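Local coordinates for protein ANGPTL4 C-terminal chain (Homo sapiens, PDB 6U1U) that mediates inactivation of lipoprotein lipase and thereby plays a role in regulating triglyceride clearance as part of the full-length protein, whose C-terminal fibrinogen-like domain, binding palmitic acid, forms this chain, at residues S15-I20 / D66-F71; F28-K33 / F71-E76; T41-R46 / E76-I81; L89-R94 / S173-Q178. All coordinates share one frame; numbering follows the deposited sequence.

From the N terminus the chain runs through strands 16-20, 28-35 and 38-46, neighbours in one antiparallel sheet, which supply the first halves of contacts 1, 2 and 3. It then returns in the same order: the turn at 66-71 closes contact 1, strand 71-72 with the start of helix 75-82 closes contact 2, and the body of that helix closes contact 3. These three loops therefore cross one another, and contacts 1 and 2 share Phe71 while contacts 2 and 3 share Glu76. Contact 4 follows in series, joining strand 87-94 of the sheet across 78 intervening residues to the turn at 173-178, beside bound palmitic acid.

Contact 1 (S15-I20 / D66-F71); sequences SGLFEI and DPHGEF
Leu17 reaches out from strand 16-20 to His68 and Pro67. The first meeting is a CH-pi contact: Leu17 CD1 lies over the face, 3.8 Å from the centroid of the His68 imidazole and 29° off the ring normal. Leu17 CD1 is displaced toward the NE2-CE1 bond, away from the attachment at CG, being 3.5 Å from His68 NE2 but 4.1 Å from His68 CD2. Leu17 CD2 passes Pro67 at an oblique angle, 4.0 Å from Pro67 CB. With Leu17 CG anti to its carbonyl carbon and alongside N (chi1 -70°), CD1 is sent over the imidazole and CD2 to Pro67 CB. His68 CG likewise lies anti to its carbonyl carbon (chi1 -76°), swinging the ring toward Leu17 although CB does not point there.

The receiving surface is a type I turn from Asp66 to Gly69. Proline suits the second position because its ring fixes the phi that the turn needs. Asp66 makes an Asx turn: Asp66 OD1 accepts from His68 N at 2.9 Å, from above the carboxylate plane, while Gly69 N bonds to Asp66 O at 2.8 Å. Gly69 has no CB to press against the Asp66 carboxylate.

No hydrogen bond joins the two segments. The contact lies at the surface, where aliphatic carbon covers part of an imidazole and a proline, so its strength probably comes from dispersion and removal of apolar area from water.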
loop_
_atom_site.group_PDB
_atom_site.type_symbol
_atom_site.label_atom_id
_atom_site.label_comp_id
_atom_site.label_asym_id
_atom_site.label_seq_id
_atom_site.Cartn_x
_atom_site.Cartn_y
_atom_site.Cartn_z
ATOM N N SER A 15 -6.793 15.060 -12.362
ATOM C CA SER A 15 -6.735 13.753 -11.714
ATOM C C SER A 15 -7.694 12.795 -12.423
ATOM O O SER A 15 -8.856 13.126 -12.703
ATOM C CB SER A 15 -7.111 13.881 -10.227
ATOM O OG SER A 15 -6.202 14.754 -9.549
ATOM N N GLY A 16 -7.212 11.581 -12.668
ATOM C CA GLY A 16 -8.012 10.604 -13.391
ATOM C C GLY A 16 -7.101 9.538 -13.984
ATOM O O GLY A 16 -5.948 9.396 -13.588
ATOM N N LEU A 17 -7.640 8.834 -14.990
ATOM C CA LEU A 17 -6.936 7.702 -15.590
ATOM C C LEU A 17 -6.138 8.148 -16.807
ATOM O O LEU A 17 -6.687 8.817 -17.701
ATOM C CB LEU A 17 -7.952 6.645 -16.018
ATOM C CG LEU A 17 -8.664 5.895 -14.898
ATOM C CD1 LEU A 17 -9.866 5.101 -15.476
ATOM C CD2 LEU A 17 -7.705 4.892 -14.305
ATOM N N PHE A 18 -4.864 7.783 -16.841
ATOM C CA PHE A 18 -3.931 8.162 -17.899
ATOM C C PHE A 18 -3.009 7.003 -18.254
ATOM O O PHE A 18 -2.597 6.230 -17.387
ATOM C CB PHE A 18 -3.031 9.335 -17.489
ATOM C CG PHE A 18 -3.785 10.598 -17.229
ATOM C CD1 PHE A 18 -4.029 11.491 -18.265
ATOM C CD2 PHE A 18 -4.268 10.887 -15.961
ATOM C CE1 PHE A 18 -4.729 12.673 -18.051
ATOM C CE2 PHE A 18 -4.988 12.081 -15.734
ATOM C CZ PHE A 18 -5.224 12.966 -16.776
ATOM N N GLU A 19 -2.642 6.927 -19.538
ATOM C CA GLU A 19 -1.687 5.927 -19.995
ATOM C C GLU A 19 -0.258 6.364 -19.659
ATOM O O GLU A 19 0.123 7.512 -19.914
ATOM C CB GLU A 19 -1.819 5.719 -21.513
ATOM C CG GLU A 19 -3.237 5.444 -21.988
ATOM C CD GLU A 19 -3.418 5.643 -23.519
ATOM O OE1 GLU A 19 -2.525 5.221 -24.289
ATOM O OE2 GLU A 19 -4.433 6.236 -23.944
ATOM N N ILE A 20 0.529 5.461 -19.069
ATOM C CA ILE A 20 1.950 5.693 -18.832
ATOM C C ILE A 20 2.694 4.483 -19.361
ATOM O O ILE A 20 2.098 3.450 -19.699
ATOM C CB ILE A 20 2.317 5.916 -17.341
ATOM C CG1 ILE A 20 1.908 4.685 -16.509
ATOM C CG2 ILE A 20 1.660 7.200 -16.795
ATOM C CD1 ILE A 20 2.580 4.607 -15.135
ATOM N N ASP A 66 -11.410 -2.238 -9.378
ATOM C CA ASP A 66 -12.127 -1.347 -10.293
ATOM C C ASP A 66 -11.339 -0.047 -10.400
ATOM O O ASP A 66 -11.291 0.704 -9.421
ATOM C CB ASP A 66 -13.530 -1.066 -9.733
ATOM C CG ASP A 66 -14.398 -0.182 -10.647
ATOM O OD1 ASP A 66 -13.905 0.357 -11.667
ATOM O OD2 ASP A 66 -15.612 -0.033 -10.329
ATOM N N PRO A 67 -10.735 0.265 -11.547
ATOM C CA PRO A 67 -9.991 1.539 -11.669
ATOM C C PRO A 67 -10.854 2.777 -11.412
ATOM O O PRO A 67 -10.313 3.820 -11.032
ATOM C CB PRO A 67 -9.457 1.486 -13.108
ATOM C CG PRO A 67 -9.298 -0.030 -13.347
ATOM C CD PRO A 67 -10.562 -0.598 -12.725
ATOM N N HIS A 68 -12.178 2.685 -11.560
ATOM C CA HIS A 68 -13.068 3.794 -11.217
ATOM C C HIS A 68 -13.605 3.692 -9.792
ATOM O O HIS A 68 -14.446 4.511 -9.405
ATOM C CB HIS A 68 -14.244 3.844 -12.209
ATOM C CG HIS A 68 -13.877 4.418 -13.541
ATOM N ND1 HIS A 68 -13.680 3.637 -14.660
ATOM C CD2 HIS A 68 -13.655 5.697 -13.931
ATOM C CE1 HIS A 68 -13.355 4.410 -15.683
ATOM N NE2 HIS A 68 -13.321 5.662 -15.264
ATOM N N GLY A 69 -13.151 2.706 -9.007
ATOM C CA GLY A 69 -13.653 2.472 -7.660
ATOM C C GLY A 69 -12.523 2.031 -6.729
ATOM O O GLY A 69 -11.471 2.679 -6.720
ATOM N N GLU A 70 -12.692 0.937 -5.973
ATOM C CA GLU A 70 -11.622 0.416 -5.111
ATOM C C GLU A 70 -10.676 -0.477 -5.913
ATOM O O GLU A 70 -11.125 -1.264 -6.764
ATOM C CB GLU A 70 -12.196 -0.423 -3.971
ATOM C CG GLU A 70 -13.239 0.284 -3.094
ATOM C CD GLU A 70 -13.623 -0.606 -1.933
ATOM O OE1 GLU A 70 -13.881 -1.813 -2.185
ATOM O OE2 GLU A 70 -13.606 -0.126 -0.765
ATOM N N PHE A 71 -9.371 -0.400 -5.617
ATOM C CA PHE A 71 -8.451 -1.201 -6.412
ATOM C C PHE A 71 -7.102 -1.311 -5.727
ATOM O O PHE A 71 -6.757 -0.541 -4.812
ATOM C CB PHE A 71 -8.268 -0.607 -7.826
ATOM C CG PHE A 71 -7.568 0.766 -7.834
ATOM C CD1 PHE A 71 -6.183 0.859 -7.772
ATOM C CD2 PHE A 71 -8.315 1.931 -7.910
ATOM C CE1 PHE A 71 -5.539 2.085 -7.760
ATOM C CE2 PHE A 71 -7.694 3.171 -7.931
ATOM C CZ PHE A 71 -6.325 3.264 -7.836
#

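Contact 2 (F28-K33 / F71-E76); sequences FLVNCK and FWLGLE
Asn31 and Val30, on strand 28-35 of the antiparallel sheet, meet Phe71 and Leu73 where short strand 71-72 leads into helix 75-82. The Asn31 amide and the Phe71 ring approach from opposite directions with their planes 17° apart. Asn31 OD1 does most of the touching, 3.3 Å from Phe71 CZ and 3.5 Å from Phe71 CE2, reaching the ring obliquely. Phe71 CG sits between the backbone N and the carbonyl carbon (chi1 66°), which turns the ring toward this amide. Asparagine suits the site because OD1 can reach the ring while ND2 donates to Pro67 O. Replacing it with an alanine would probably leave the Pro67 carbonyl without this donor and remove the amide packed against Phe71 CZ and CE2.

One step along, the contact is purely apolar: Val30 CG1 lies 4.2 Å from Leu73 CD1.

Both segments pair with strand 38-46, Asn31 through Val42 and Phe71 through Arg45, and the Val42 and Arg45 side chains also touch Phe71. Just after Asn31, Cys32 is tied by a disulfide to Cys4 in helix 4-9. Beyond Leu73, Gly74 at the N-cap of helix 75-82 has a positive phi (121°), where a CB would jam against the preceding carbonyl O.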
loop_
_atom_site.group_PDB
_atom_site.type_symbol
_atom_site.label_atom_id
_atom_site.label_comp_id
_atom_site.label_asym_id
_atom_site.label_seq_id
_atom_site.Cartn_x
_atom_site.Cartn_y
_atom_site.Cartn_z
ATOM N N PHE A 28 0.375 1.037 -19.561
ATOM C CA PHE A 28 -0.803 0.649 -18.782
ATOM C C PHE A 28 -1.456 1.891 -18.211
ATOM O O PHE A 28 -0.837 2.948 -18.107
ATOM C CB PHE A 28 -0.494 -0.379 -17.655
ATOM C CG PHE A 28 0.578 0.072 -16.631
ATOM C CD1 PHE A 28 0.209 0.717 -15.440
ATOM C CD2 PHE A 28 1.916 -0.194 -16.848
ATOM C CE1 PHE A 28 1.221 1.080 -14.490
ATOM C CE2 PHE A 28 2.911 0.166 -15.933
ATOM C CZ PHE A 28 2.558 0.813 -14.746
ATOM N N LEU A 29 -2.716 1.740 -17.846
ATOM C CA LEU A 29 -3.524 2.869 -17.408
ATOM C C LEU A 29 -3.397 3.010 -15.898
ATOM O O LEU A 29 -3.640 2.048 -15.179
ATOM C CB LEU A 29 -4.976 2.613 -17.825
ATOM C CG LEU A 29 -5.972 3.779 -17.897
ATOM C CD1 LEU A 29 -5.620 4.741 -19.059
ATOM C CD2 LEU A 29 -7.386 3.219 -18.038
ATOM N N VAL A 30 -3.055 4.217 -15.409
ATOM C CA VAL A 30 -2.920 4.433 -13.971
ATOM C C VAL A 30 -3.847 5.566 -13.544
ATOM O O VAL A 30 -4.318 6.362 -14.361
ATOM C CB VAL A 30 -1.478 4.778 -13.532
ATOM C CG1 VAL A 30 -0.592 3.563 -13.670
ATOM C CG2 VAL A 30 -0.891 6.007 -14.319
ATOM N N ASN A 31 -4.100 5.625 -12.235
ATOM C CA ASN A 31 -4.866 6.718 -11.641
ATOM C C ASN A 31 -3.872 7.757 -11.156
ATOM O O ASN A 31 -3.104 7.472 -10.242
ATOM C CB ASN A 31 -5.669 6.224 -10.436
ATOM C CG ASN A 31 -6.710 5.192 -10.808
ATOM O OD1 ASN A 31 -6.377 4.007 -11.089
ATOM N ND2 ASN A 31 -7.977 5.605 -10.773
ATOM N N CYS A 32 -3.920 8.970 -11.710
ATOM C CA CYS A 32 -2.992 10.030 -11.313
ATOM C C CYS A 32 -3.730 11.033 -10.458
ATOM O O CYS A 32 -4.897 11.335 -10.707
ATOM C CB CYS A 32 -2.417 10.808 -12.504
ATOM S SG CYS A 32 -1.372 9.831 -13.596
ATOM N N LYS A 33 -3.040 11.549 -9.444
ATOM C CA LYS A 33 -3.560 12.639 -8.637
ATOM C C LYS A 33 -2.592 13.789 -8.833
ATOM O O LYS A 33 -1.402 13.665 -8.510
ATOM C CB LYS A 33 -3.679 12.250 -7.154
ATOM C CG LYS A 33 -4.284 13.382 -6.313
ATOM C CD LYS A 33 -4.334 13.061 -4.832
ATOM C CE LYS A 33 -4.999 14.246 -4.082
ATOM N NZ LYS A 33 -5.129 14.017 -2.623
ATOM N N PHE A 71 -9.371 -0.400 -5.617
ATOM C CA PHE A 71 -8.451 -1.201 -6.412
ATOM C C PHE A 71 -7.102 -1.311 -5.727
ATOM O O PHE A 71 -6.757 -0.541 -4.812
ATOM C CB PHE A 71 -8.268 -0.607 -7.826
ATOM C CG PHE A 71 -7.568 0.766 -7.834
ATOM C CD1 PHE A 71 -6.183 0.859 -7.772
ATOM C CD2 PHE A 71 -8.315 1.931 -7.910
ATOM C CE1 PHE A 71 -5.539 2.085 -7.760
ATOM C CE2 PHE A 71 -7.694 3.171 -7.931
ATOM C CZ PHE A 71 -6.325 3.264 -7.836
ATOM N N TRP A 72 -6.319 -2.258 -6.237
ATOM C CA TRP A 72 -4.905 -2.427 -5.936
ATOM C C TRP A 72 -4.180 -2.382 -7.279
ATOM O O TRP A 72 -4.505 -3.184 -8.155
ATOM C CB TRP A 72 -4.683 -3.785 -5.235
ATOM C CG TRP A 72 -3.243 -4.125 -5.002
ATOM C CD1 TRP A 72 -2.487 -5.054 -5.662
ATOM C CD2 TRP A 72 -2.397 -3.546 -4.002
ATOM N NE1 TRP A 72 -1.190 -5.048 -5.152
ATOM C CE2 TRP A 72 -1.130 -4.150 -4.120
ATOM C CE3 TRP A 72 -2.593 -2.556 -3.013
ATOM C CZ2 TRP A 72 -0.053 -3.815 -3.268
ATOM C CZ3 TRP A 72 -1.550 -2.222 -2.177
ATOM C CH2 TRP A 72 -0.282 -2.848 -2.310
ATOM N N LEU A 73 -3.252 -1.425 -7.471
ATOM C CA LEU A 73 -2.651 -1.251 -8.809
ATOM C C LEU A 73 -1.848 -2.483 -9.224
ATOM O O LEU A 73 -1.915 -2.922 -10.387
ATOM C CB LEU A 73 -1.761 -0.012 -8.832
ATOM C CG LEU A 73 -0.924 0.242 -10.096
ATOM C CD1 LEU A 73 -1.887 0.351 -11.312
ATOM C CD2 LEU A 73 -0.094 1.499 -9.963
ATOM N N GLY A 74 -1.093 -3.055 -8.288
ATOM C CA GLY A 74 -0.295 -4.269 -8.625
ATOM C C GLY A 74 1.173 -3.976 -8.367
ATOM O O GLY A 74 1.731 -2.987 -8.819
ATOM N N LEU A 75 1.821 -4.885 -7.626
ATOM C CA LEU A 75 3.197 -4.639 -7.209
ATOM C C LEU A 75 4.154 -4.556 -8.399
ATOM O O LEU A 75 5.110 -3.777 -8.368
ATOM C CB LEU A 75 3.629 -5.740 -6.241
ATOM C CG LEU A 75 2.916 -5.571 -4.883
ATOM C CD1 LEU A 75 3.021 -6.880 -4.127
ATOM C CD2 LEU A 75 3.529 -4.418 -4.080
ATOM N N GLU A 76 3.955 -5.383 -9.433
ATOM C CA GLU A 76 4.900 -5.294 -10.549
ATOM C C GLU A 76 4.763 -3.940 -11.238
ATOM O O GLU A 76 5.761 -3.321 -11.624
ATOM C CB GLU A 76 4.688 -6.453 -11.524
ATOM C CG GLU A 76 5.691 -6.429 -12.707
ATOM C CD GLU A 76 7.183 -6.513 -12.317
ATOM O OE1 GLU A 76 8.009 -6.130 -13.178
ATOM O OE2 GLU A 76 7.557 -6.934 -11.184
#

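Contact 3 (T41-R46 / E76-I81); sequences TVIQRR and EKVHSI
Ile43 and Val78 meet through aliphatic carbon, as do Thr41 and Ile81, so no ring or amide face enters the contact. The flat group to note is the Lys77 peptide inside helix 75-82, whose O accepts two bonds from the same face of its plane: Ser80 OG at 2.7 Å and Ile81 N at 3.2 Å. The Ser80 hydroxyl thus satisfies itself against its own helix.

Across the contact, Val78 CG2 fits against the branch point of Ile43, 3.8 Å from Ile43 CG2 and 3.9 Å from Ile43 CB, the two side chains crossing at about a right angle. Thr41 and Ile81 meet tip to tip, with Thr41 CG2 3.9 Å from Ile81 CD1. In Thr41, chi1 -57° sets OG1 beside the backbone N and so CG2 anti to it, and CG2 makes the closest approach to Ile81. Beta-branched threonine suits the extended strand, while in Ile43 and Val78 the branch at CB puts a methyl close to the backbone, where it meets the other element at short range.

Val78 and Ile81, three residues apart, lie on one side of the helix and cover strand 38-46 where Ile43 and Gln44 form a classic beta bulge opposite Met211. This is helix-on-sheet packing in the buried interior of the fibrinogen-like domain.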
loop_
_atom_site.group_PDB
_atom_site.type_symbol
_atom_site.label_atom_id
_atom_site.label_comp_id
_atom_site.label_asym_id
_atom_site.label_seq_id
_atom_site.Cartn_x
_atom_site.Cartn_y
_atom_site.Cartn_z
ATOM N N THR A 41 1.015 8.720 -8.268
ATOM C CA THR A 41 0.286 7.554 -8.779
ATOM C C THR A 41 -0.484 6.905 -7.646
ATOM O O THR A 41 0.107 6.589 -6.616
ATOM C CB THR A 41 1.260 6.534 -9.341
ATOM O OG1 THR A 41 2.037 7.176 -10.364
ATOM C CG2 THR A 41 0.457 5.307 -9.901
ATOM N N VAL A 42 -1.781 6.690 -7.827
ATOM C CA VAL A 42 -2.558 6.043 -6.768
ATOM C C VAL A 42 -2.322 4.540 -6.887
ATOM O O VAL A 42 -2.580 3.956 -7.941
ATOM C CB VAL A 42 -4.056 6.352 -6.903
ATOM C CG1 VAL A 42 -4.836 5.589 -5.800
ATOM C CG2 VAL A 42 -4.301 7.880 -6.836
ATOM N N ILE A 43 -1.838 3.901 -5.812
ATOM C CA ILE A 43 -1.561 2.470 -5.885
ATOM C C ILE A 43 -2.574 1.629 -5.134
ATOM O O ILE A 43 -2.580 0.394 -5.309
ATOM C CB ILE A 43 -0.129 2.143 -5.416
ATOM C CG1 ILE A 43 0.018 2.297 -3.899
ATOM C CG2 ILE A 43 0.850 3.040 -6.167
ATOM C CD1 ILE A 43 1.409 1.733 -3.360
ATOM N N GLN A 44 -3.443 2.243 -4.344
ATOM C CA GLN A 44 -4.445 1.497 -3.594
ATOM C C GLN A 44 -5.524 2.499 -3.228
ATOM O O GLN A 44 -5.201 3.648 -2.883
ATOM C CB GLN A 44 -3.837 0.896 -2.325
ATOM C CG GLN A 44 -4.817 -0.051 -1.563
ATOM C CD GLN A 44 -5.443 0.570 -0.303
ATOM O OE1 GLN A 44 -5.676 1.769 -0.246
ATOM N NE2 GLN A 44 -5.742 -0.267 0.711
ATOM N N ARG A 45 -6.787 2.063 -3.282
ATOM C CA ARG A 45 -7.883 2.937 -2.864
ATOM C C ARG A 45 -9.031 2.071 -2.373
ATOM O O ARG A 45 -9.419 1.112 -3.054
ATOM C CB ARG A 45 -8.339 3.826 -4.052
ATOM C CG ARG A 45 -9.487 4.771 -3.719
ATOM C CD ARG A 45 -9.624 5.849 -4.829
ATOM N NE ARG A 45 -10.182 5.230 -6.020
ATOM C CZ ARG A 45 -10.188 5.786 -7.235
ATOM N NH1 ARG A 45 -9.636 7.000 -7.417
ATOM N NH2 ARG A 45 -10.744 5.129 -8.249
ATOM N N ARG A 46 -9.526 2.372 -1.168
ATOM C CA ARG A 46 -10.651 1.618 -0.549
ATOM C C ARG A 46 -11.612 2.631 0.079
ATOM O O ARG A 46 -11.116 3.630 0.639
ATOM C CB ARG A 46 -10.122 0.630 0.495
ATOM C CG ARG A 46 -9.180 -0.424 -0.068
ATOM C CD ARG A 46 -8.903 -1.541 0.921
ATOM N NE ARG A 46 -9.981 -2.519 0.968
ATOM C CZ ARG A 46 -9.995 -3.585 1.759
ATOM N NH1 ARG A 46 -8.982 -3.816 2.577
ATOM N NH2 ARG A 46 -11.020 -4.418 1.730
ATOM N N GLU A 76 3.955 -5.383 -9.433
ATOM C CA GLU A 76 4.900 -5.294 -10.549
ATOM C C GLU A 76 4.763 -3.940 -11.238
ATOM O O GLU A 76 5.761 -3.321 -11.624
ATOM C CB GLU A 76 4.688 -6.453 -11.524
ATOM C CG GLU A 76 5.691 -6.429 -12.707
ATOM C CD GLU A 76 7.183 -6.513 -12.317
ATOM O OE1 GLU A 76 8.009 -6.130 -13.178
ATOM O OE2 GLU A 76 7.557 -6.934 -11.184
ATOM N N LYS A 77 3.531 -3.448 -11.353
ATOM C CA LYS A 77 3.337 -2.114 -11.929
ATOM C C LYS A 77 3.939 -1.043 -11.036
ATOM O O LYS A 77 4.581 -0.113 -11.525
ATOM C CB LYS A 77 1.851 -1.849 -12.147
ATOM C CG LYS A 77 1.305 -2.555 -13.411
ATOM C CD LYS A 77 -0.260 -2.437 -13.477
ATOM C CE LYS A 77 -0.792 -3.294 -14.640
ATOM N NZ LYS A 77 -0.898 -4.731 -14.254
ATOM N N VAL A 78 3.747 -1.150 -9.723
ATOM C CA VAL A 78 4.334 -0.144 -8.834
ATOM C C VAL A 78 5.859 -0.159 -8.926
ATOM O O VAL A 78 6.496 0.891 -9.008
ATOM C CB VAL A 78 3.862 -0.366 -7.387
ATOM C CG1 VAL A 78 4.521 0.679 -6.449
ATOM C CG2 VAL A 78 2.367 -0.194 -7.354
ATOM N N HIS A 79 6.467 -1.344 -8.914
ATOM C CA HIS A 79 7.915 -1.385 -9.007
ATOM C C HIS A 79 8.398 -0.916 -10.375
ATOM O O HIS A 79 9.493 -0.361 -10.477
ATOM C CB HIS A 79 8.438 -2.802 -8.709
ATOM C CG HIS A 79 9.927 -2.892 -8.819
ATOM N ND1 HIS A 79 10.560 -3.389 -9.939
ATOM C CD2 HIS A 79 10.904 -2.455 -7.989
ATOM C CE1 HIS A 79 11.870 -3.288 -9.775
ATOM N NE2 HIS A 79 12.103 -2.724 -8.603
ATOM N N SER A 80 7.608 -1.097 -11.435
ATOM C CA SER A 80 8.066 -0.554 -12.716
ATOM C C SER A 80 8.120 0.965 -12.673
ATOM O O SER A 80 8.976 1.584 -13.336
ATOM C CB SER A 80 7.178 -1.043 -13.869
ATOM O OG SER A 80 5.943 -0.374 -13.894
ATOM N N ILE A 81 7.255 1.568 -11.872
ATOM C CA ILE A 81 7.247 3.019 -11.719
ATOM C C ILE A 81 8.393 3.479 -10.826
ATOM O O ILE A 81 9.088 4.448 -11.150
ATOM C CB ILE A 81 5.880 3.483 -11.177
ATOM C CG1 ILE A 81 4.799 3.266 -12.228
ATOM C CG2 ILE A 81 5.928 4.962 -10.723
ATOM C CD1 ILE A 81 3.354 3.389 -11.638
#

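Contact 4 (L89-R94 / S173-Q178); sequences LAVQLR and SNLNGQ
Leu175 carries every apolar contact here, pushing its forked end against Val91 and Leu93 of strand 87-94. Its CD1 lies 3.7 Å from Val91 CG1, and the other branch, CD2, is 3.8 Å from Leu93 CD2. The same Leu93 methyl is also 3.9 Å from Leu175 CD1, so it bears on both prongs, and the two leucines cross at about a right angle. Val91 brings CG1 to Leu175 by setting it anti to the backbone N (chi1 174°). Leu93 leaves the strand at a less direct angle, but its longer chain brings CD2 over to the turn. Val91 and Leu93, two residues apart, present their side chains on the same side of the strand, whereas Gln92 between them points away.

Polar bonds serve to shape the turn that holds Leu175. Asn174 to Gly177 is a type I beta turn, tightened by an Asx turn in which Asn174 OD1 accepts from Asn176 N at 2.9 Å, the donor standing above the carbonyl plane. Asn174 ND2 bonds to Ser162 O, and Asn176 ND2 to Gly164 O, so these buried amides find partners in the 162-164 region of the same chain. Gly177 has no side chain to crowd Asn174 ND2.

Trp165 and Trp196 extend the apolar surroundings. Bound palmitic acid touches Leu89 and lies about 4 Å from the Val91 side chain, which places this leucine-valine cluster beside the fatty-acid site of the fibrinogen-like domain.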
loop_
_atom_site.group_PDB
_atom_site.type_symbol
_atom_site.label_atom_id
_atom_site.label_comp_id
_atom_site.label_asym_id
_atom_site.label_seq_id
_atom_site.Cartn_x
_atom_site.Cartn_y
_atom_site.Cartn_z
ATOM N N LEU A 89 6.012 7.779 -0.384
ATOM C CA LEU A 89 4.806 6.939 -0.236
ATOM C C LEU A 89 3.824 7.691 0.660
ATOM O O LEU A 89 4.148 7.904 1.757
ATOM C CB LEU A 89 5.177 5.600 0.398
ATOM C CG LEU A 89 4.024 4.647 0.673
ATOM C CD1 LEU A 89 3.228 4.381 -0.574
ATOM C CD2 LEU A 89 4.531 3.337 1.225
ATOM N N ALA A 90 2.715 8.135 0.116
ATOM C CA ALA A 90 1.684 8.816 0.888
ATOM C C ALA A 90 0.615 7.820 1.326
ATOM O O ALA A 90 0.167 6.995 0.526
ATOM C CB ALA A 90 1.050 9.933 0.044
ATOM N N VAL A 91 0.217 7.885 2.598
ATOM C CA VAL A 91 -0.770 6.971 3.147
ATOM C C VAL A 91 -1.870 7.845 3.719
ATOM O O VAL A 91 -1.594 8.690 4.576
ATOM C CB VAL A 91 -0.165 6.066 4.229
ATOM C CG1 VAL A 91 -1.270 5.229 4.896
ATOM C CG2 VAL A 91 0.914 5.136 3.614
ATOM N N GLN A 92 -3.094 7.685 3.225
ATOM C CA GLN A 92 -4.199 8.550 3.634
ATOM C C GLN A 92 -5.301 7.694 4.226
ATOM O O GLN A 92 -5.729 6.714 3.600
ATOM C CB GLN A 92 -4.698 9.379 2.463
ATOM C CG GLN A 92 -3.475 10.077 1.821
ATOM C CD GLN A 92 -3.749 11.090 0.731
ATOM O OE1 GLN A 92 -4.767 11.046 0.030
ATOM N NE2 GLN A 92 -2.784 11.998 0.549
ATOM N N LEU A 93 -5.747 8.062 5.434
ATOM C CA LEU A 93 -6.675 7.259 6.217
ATOM C C LEU A 93 -7.886 8.095 6.600
ATOM O O LEU A 93 -7.765 9.292 6.855
ATOM C CB LEU A 93 -6.015 6.729 7.509
ATOM C CG LEU A 93 -4.587 6.167 7.379
ATOM C CD1 LEU A 93 -3.939 5.889 8.754
ATOM C CD2 LEU A 93 -4.605 4.877 6.527
ATOM N N ARG A 94 -9.066 7.451 6.648
ATOM C CA ARG A 94 -10.293 8.152 7.018
ATOM C C ARG A 94 -11.045 7.314 8.040
ATOM O O ARG A 94 -11.159 6.088 7.883
ATOM C CB ARG A 94 -11.185 8.428 5.787
ATOM C CG ARG A 94 -12.432 9.272 6.101
ATOM C CD ARG A 94 -13.381 9.322 4.905
ATOM N NE ARG A 94 -12.703 9.722 3.667
ATOM C CZ ARG A 94 -13.092 9.363 2.441
ATOM N NH1 ARG A 94 -14.166 8.583 2.278
ATOM N NH2 ARG A 94 -12.407 9.787 1.372
ATOM N N SER A 173 -0.146 -2.623 10.887
ATOM C CA SER A 173 -1.113 -2.089 9.931
ATOM C C SER A 173 -1.472 -3.178 8.942
ATOM O O SER A 173 -0.761 -4.167 8.796
ATOM C CB SER A 173 -0.573 -0.911 9.147
ATOM O OG SER A 173 0.668 -1.299 8.544
ATOM N N ASN A 174 -2.580 -2.941 8.241
ATOM C CA ASN A 174 -2.984 -3.740 7.096
ATOM C C ASN A 174 -4.082 -2.966 6.402
ATOM O O ASN A 174 -5.249 -3.016 6.821
ATOM C CB ASN A 174 -3.482 -5.129 7.506
ATOM C CG ASN A 174 -3.942 -5.920 6.313
ATOM O OD1 ASN A 174 -3.698 -5.489 5.181
ATOM N ND2 ASN A 174 -4.609 -7.081 6.540
ATOM N N LEU A 175 -3.745 -2.188 5.368
ATOM C CA LEU A 175 -4.803 -1.449 4.712
ATOM C C LEU A 175 -5.536 -2.301 3.675
ATOM O O LEU A 175 -6.491 -1.821 3.045
ATOM C CB LEU A 175 -4.233 -0.175 4.073
ATOM C CG LEU A 175 -3.529 0.738 5.097
ATOM C CD1 LEU A 175 -3.098 2.017 4.401
ATOM C CD2 LEU A 175 -4.457 1.041 6.259
ATOM N N ASN A 176 -5.132 -3.556 3.520
ATOM C CA ASN A 176 -5.725 -4.467 2.553
ATOM C C ASN A 176 -6.541 -5.565 3.250
ATOM O O ASN A 176 -6.811 -6.615 2.657
ATOM C CB ASN A 176 -4.630 -5.084 1.671
ATOM C CG ASN A 176 -4.054 -4.085 0.678
ATOM O OD1 ASN A 176 -4.691 -3.090 0.359
ATOM N ND2 ASN A 176 -2.825 -4.356 0.183
ATOM N N GLY A 177 -6.959 -5.336 4.497
ATOM C CA GLY A 177 -7.751 -6.333 5.202
ATOM C C GLY A 177 -9.223 -6.301 4.781
ATOM O O GLY A 177 -9.614 -5.660 3.812
ATOM N N GLN A 178 -10.047 -7.032 5.537
ATOM C CA GLN A 178 -11.460 -7.165 5.184
ATOM C C GLN A 178 -12.199 -5.879 5.532
ATOM O O GLN A 178 -12.021 -5.349 6.623
ATOM C CB GLN A 178 -12.065 -8.354 5.939
ATOM C CG GLN A 178 -13.451 -8.770 5.442
ATOM C CD GLN A 178 -13.957 -10.027 6.149
ATOM O OE1 GLN A 178 -13.163 -10.844 6.624
ATOM N NE2 GLN A 178 -15.279 -10.171 6.234
#